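Local coordinates for SOXX (Paracoccus pantotrophus, PDB 2C1D), which is a cytochrome c subunit of the SoxXA heme enzyme that initiates chemotrophic sulfur oxidation, and probably transfers electrons through its heme, at residues C44-A49 with A60-G65. Sequence-based numbering, arbitrary orientation.
Sequences CHQIGA and APPLDG. With HEC (heme c), chain O.
The CXXCH heme-binding motif of a class I cytochrome c ends at Cys-44 and His-45, and here it shows how a covalent heme attachment is backed by a later part of the same long loop, 60-65, that runs alongside it on the histidine side of the heme. Cys-44 SG is bonded to heme CAC. His-45 NE2 coordinates the heme FE at 2.3 Å, with Met-91 as the other axial ligand. Ala-60 and Leu-63 flank the imidazole: the Leu-63 side chain crosses the histidine at about a right angle, and Pro-61 O lies over one ring face, opposite heme C1C. With CG anti to the carbonyl carbon (chi1 -75°), Leu-63 also brings CD1 to 4.0 Å from Ile-47 CD1, and both side chains reach Met-33 of helix 26-33. Backbone bonds pair the two segments, Ala-60 N to Cys-44 O at 3.0 Å and Leu-63 N to Gln-46 O at 3.0 Å, and between them a water links Gln-46 N to Ala-60 O. Farther from the heme, the Asp-64 carboxylate grips two successive amides. OD1 receives Gly-48 N at 2.7 Å through its syn lone pair, whereas OD2 takes Ala-49 N at 2.8 Å, nearly in line with its own C-O bond. Replacing Asp-64 by an alanine would probably leave both N-H groups without their acceptors and let that piece of loop shift. The backbone of Asp-64 is engaged too, its O accepting a hydrogen bond from Arg-69 NH1.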
ATOM      1  N   CYS B  44      11.625   0.167  11.318  1.00 27.02           N
ATOM      2  CA  CYS B  44      12.482  -0.705  10.516  1.00 26.85           C
ATOM      3  C   CYS B  44      13.544  -1.488  11.297  1.00 27.83           C
ATOM      4  O   CYS B  44      13.893  -2.596  10.874  1.00 27.97           O
ATOM      5  CB  CYS B  44      13.163   0.120   9.433  1.00 26.75           C
ATOM      6  SG  CYS B  44      11.975   0.818   8.277  1.00 27.05           S
ATOM      7  N   HIS B  45      14.040  -0.924  12.409  1.00 28.39           N
ATOM      8  CA  HIS B  45      15.121  -1.500  13.234  1.00 29.75           C
ATOM      9  C   HIS B  45      14.685  -1.888  14.633  1.00 29.51           C
ATOM     10  O   HIS B  45      14.014  -1.124  15.325  1.00 28.25           O
ATOM     11  CB  HIS B  45      16.265  -0.493  13.479  1.00 30.83           C
ATOM     12  CG  HIS B  45      16.959  -0.000  12.248  1.00 35.65           C
ATOM     13  ND1 HIS B  45      16.793  -0.566  11.011  1.00 45.98           N
ATOM     14  CD2 HIS B  45      17.823   1.022  12.067  1.00 43.01           C
ATOM     15  CE1 HIS B  45      17.521   0.090  10.127  1.00 44.76           C
ATOM     16  NE2 HIS B  45      18.138   1.070  10.736  1.00 40.30           N
ATOM     17  N   GLN B  46      15.145  -3.045  15.087  1.00 29.71           N
ATOM     18  CA  GLN B  46      15.054  -3.399  16.494  1.00 30.48           C
ATOM     19  C   GLN B  46      16.144  -2.640  17.252  1.00 30.68           C
ATOM     20  O   GLN B  46      17.178  -2.326  16.694  1.00 29.82           O
ATOM     21  CB  GLN B  46      15.288  -4.900  16.696  1.00 31.08           C
ATOM     22  CG  GLN B  46      14.089  -5.790  16.410  1.00 32.49           C
ATOM     23  CD  GLN B  46      14.475  -7.277  16.244  1.00 36.29           C
ATOM     24  OE1 GLN B  46      15.642  -7.648  16.443  1.00 38.53           O
ATOM     25  NE2 GLN B  46      13.495  -8.120  15.873  1.00 33.97           N
ATOM     26  N   ILE B  47      15.882  -2.335  18.511  1.00 31.20           N
ATOM     27  CA  ILE B  47      16.876  -1.772  19.407  1.00 31.86           C
ATOM     28  C   ILE B  47      16.795  -2.547  20.711  1.00 32.10           C
ATOM     29  O   ILE B  47      15.935  -2.293  21.563  1.00 31.54           O
ATOM     30  CB  ILE B  47      16.641  -0.262  19.651  1.00 31.74           C
ATOM     31  CG1 ILE B  47      16.443   0.496  18.335  1.00 32.60           C
ATOM     32  CG2 ILE B  47      17.819   0.316  20.428  1.00 33.68           C
ATOM     33  CD1 ILE B  47      16.169   1.971  18.517  1.00 32.20           C
ATOM     34  N   GLY B  48      17.660  -3.543  20.845  1.00 32.76           N
ATOM     35  CA  GLY B  48      17.675  -4.386  22.035  1.00 33.58           C
ATOM     36  C   GLY B  48      17.875  -3.631  23.336  1.00 34.16           C
ATOM     37  O   GLY B  48      17.299  -3.988  24.361  1.00 35.04           O
ATOM     38  N   ALA B  49      18.653  -2.560  23.285  1.00 35.05           N
ATOM     39  CA  ALA B  49      18.871  -1.705  24.446  1.00 36.14           C
ATOM     40  C   ALA B  49      17.603  -1.007  24.923  1.00 36.73           C
ATOM     41  O   ALA B  49      17.572  -0.476  26.020  1.00 36.95           O
ATOM     42  CB  ALA B  49      19.943  -0.677  24.148  1.00 36.28           C
ATOM     43  N   ALA B  60      15.519  -4.002   8.720  1.00 30.33           N
ATOM     44  CA  ALA B  60      16.968  -3.935   8.742  1.00 31.21           C
ATOM     45  C   ALA B  60      17.488  -4.461  10.054  1.00 31.55           C
ATOM     46  O   ALA B  60      16.749  -4.532  11.026  1.00 31.50           O
ATOM     47  CB  ALA B  60      17.399  -2.513   8.530  1.00 31.50           C
ATOM     48  N   PRO B  61      18.767  -4.838  10.097  1.00 32.61           N
ATOM     49  CA  PRO B  61      19.370  -5.359  11.331  1.00 32.94           C
ATOM     50  C   PRO B  61      19.243  -4.415  12.546  1.00 33.22           C
ATOM     51  O   PRO B  61      19.106  -3.184  12.385  1.00 33.75           O
ATOM     52  CB  PRO B  61      20.848  -5.556  10.939  1.00 33.31           C
ATOM     53  CG  PRO B  61      20.815  -5.793   9.460  1.00 32.99           C
ATOM     54  CD  PRO B  61      19.731  -4.817   8.981  1.00 32.56           C
ATOM     55  N   PRO B  62      19.261  -4.976  13.747  1.00 32.77           N
ATOM     56  CA  PRO B  62      19.179  -4.169  14.961  1.00 33.22           C
ATOM     57  C   PRO B  62      20.258  -3.099  15.020  1.00 33.24           C
ATOM     58  O   PRO B  62      21.308  -3.236  14.383  1.00 33.17           O
ATOM     59  CB  PRO B  62      19.366  -5.203  16.087  1.00 33.54           C
ATOM     60  CG  PRO B  62      18.915  -6.472  15.495  1.00 33.07           C
ATOM     61  CD  PRO B  62      19.340  -6.419  14.062  1.00 33.26           C
ATOM     62  N   LEU B  63      19.974  -2.047  15.774  1.00 32.50           N
ATOM     63  CA  LEU B  63      20.879  -0.917  15.907  1.00 33.38           C
ATOM     64  C   LEU B  63      21.915  -1.155  17.002  1.00 33.63           C
ATOM     65  O   LEU B  63      22.875  -0.399  17.123  1.00 33.92           O
ATOM     66  CB  LEU B  63      20.083   0.361  16.204  1.00 33.24           C
ATOM     67  CG  LEU B  63      19.360   0.917  14.985  1.00 32.46           C
ATOM     68  CD1 LEU B  63      18.622   2.219  15.351  1.00 32.95           C
ATOM     69  CD2 LEU B  63      20.374   1.126  13.866  1.00 34.51           C
ATOM     70  N   ASP B  64      21.733  -2.199  17.794  1.00 34.59           N
ATOM     71  CA  ASP B  64      22.696  -2.477  18.849  1.00 35.09           C
ATOM     72  C   ASP B  64      24.045  -2.696  18.191  1.00 35.00           C
ATOM     73  O   ASP B  64      24.146  -3.324  17.126  1.00 34.26           O
ATOM     74  CB  ASP B  64      22.261  -3.661  19.680  1.00 35.73           C
ATOM     75  CG  ASP B  64      20.841  -3.523  20.150  1.00 36.86           C
ATOM     76  OD1 ASP B  64      19.934  -3.853  19.350  1.00 38.89           O
ATOM     77  OD2 ASP B  64      20.547  -3.054  21.276  1.00 37.16           O
ATOM     78  N   GLY B  65      25.068  -2.088  18.783  1.00 35.88           N
ATOM     79  CA  GLY B  65      26.424  -2.206  18.275  1.00 35.79           C
ATOM     80  C   GLY B  65      26.781  -1.215  17.179  1.00 35.65           C
ATOM     81  O   GLY B  65      27.906  -1.231  16.703  1.00 35.49           O
TER
HETATM   82 FE   HEC O1158      18.216   2.827   9.303  1.00 29.40          FE
HETATM   83  CHA HEC O1158      20.924   1.206   8.007  1.00 32.36           C
HETATM   84  CHB HEC O1158      20.120   4.093  11.799  1.00 31.67           C
HETATM   85  CHC HEC O1158      15.563   4.636  10.378  1.00 27.20           C
HETATM   86  CHD HEC O1158      16.145   1.236   7.027  1.00 28.39           C
HETATM   87  NA  HEC O1158      20.179   2.696   9.793  1.00 29.99           N
HETATM   88  C1A HEC O1158      21.109   1.930   9.156  1.00 31.40           C
HETATM   89  C2A HEC O1158      22.342   2.028   9.904  1.00 32.02           C
HETATM   90  C3A HEC O1158      22.129   2.829  10.967  1.00 31.84           C
HETATM   91  C4A HEC O1158      20.746   3.267  10.898  1.00 30.94           C
HETATM   92  CMA HEC O1158      23.090   3.267  12.088  1.00 31.53           C
HETATM   93  CAA HEC O1158      23.628   1.319   9.476  1.00 35.59           C
HETATM   94  CBA HEC O1158      23.513  -0.193   9.618  1.00 35.74           C
HETATM   95  CGA HEC O1158      23.840  -0.484  11.033  1.00 36.99           C
HETATM   96  O1A HEC O1158      25.020  -0.270  11.388  1.00 39.42           O
HETATM   97  O2A HEC O1158      22.951  -0.911  11.807  1.00 37.19           O
HETATM   98  NB  HEC O1158      17.896   4.079  10.800  1.00 26.74           N
HETATM   99  C1B HEC O1158      18.840   4.545  11.689  1.00 30.35           C
HETATM  100  C2B HEC O1158      18.257   5.613  12.483  1.00 29.99           C
HETATM  101  C3B HEC O1158      16.985   5.758  12.105  1.00 26.65           C
HETATM  102  C4B HEC O1158      16.751   4.807  11.031  1.00 27.24           C
HETATM  103  CMB HEC O1158      18.986   6.349  13.618  1.00 29.38           C
HETATM  104  CAB HEC O1158      15.973   6.793  12.681  1.00 27.06           C
HETATM  105  CBB HEC O1158      16.480   8.073  12.615  1.00 25.35           C
HETATM  106  NC  HEC O1158      16.179   2.918   8.807  1.00 26.42           N
HETATM  107  C1C HEC O1158      15.283   3.748   9.382  1.00 27.05           C
HETATM  108  C2C HEC O1158      13.971   3.451   8.812  1.00 26.20           C
HETATM  109  C3C HEC O1158      14.152   2.614   7.777  1.00 27.27           C
HETATM  110  C4C HEC O1158      15.546   2.184   7.836  1.00 27.24           C
HETATM  111  CMC HEC O1158      12.707   4.289   9.067  1.00 27.60           C
HETATM  112  CAC HEC O1158      13.089   1.999   6.795  1.00 29.35           C
HETATM  113  CBC HEC O1158      12.280   2.801   6.089  1.00 30.19           C
HETATM  114  ND  HEC O1158      18.488   1.449   7.732  1.00 30.08           N
HETATM  115  C1D HEC O1158      17.483   0.903   6.946  1.00 29.25           C
HETATM  116  C2D HEC O1158      18.074  -0.053   6.035  1.00 32.10           C
HETATM  117  C3D HEC O1158      19.574  -0.055   6.354  1.00 33.34           C
HETATM  118  C4D HEC O1158      19.723   0.895   7.421  1.00 32.08           C
HETATM  119  CMD HEC O1158      17.359  -0.914   4.958  1.00 32.92           C
HETATM  120  CAD HEC O1158      20.713  -0.900   5.714  1.00 34.24           C
HETATM  121  CBD HEC O1158      21.303  -0.101   4.553  1.00 37.71           C
HETATM  122  CGD HEC O1158      21.266  -0.873   3.251  1.00 40.98           C
HETATM  123  O1D HEC O1158      20.387  -0.568   2.375  1.00 43.13           O
HETATM  124  O2D HEC O1158      22.130  -1.793   3.123  1.00 42.64           O
HETATM  125  O   HOH W   1      15.333  -5.367  13.120  1.00 28.15           O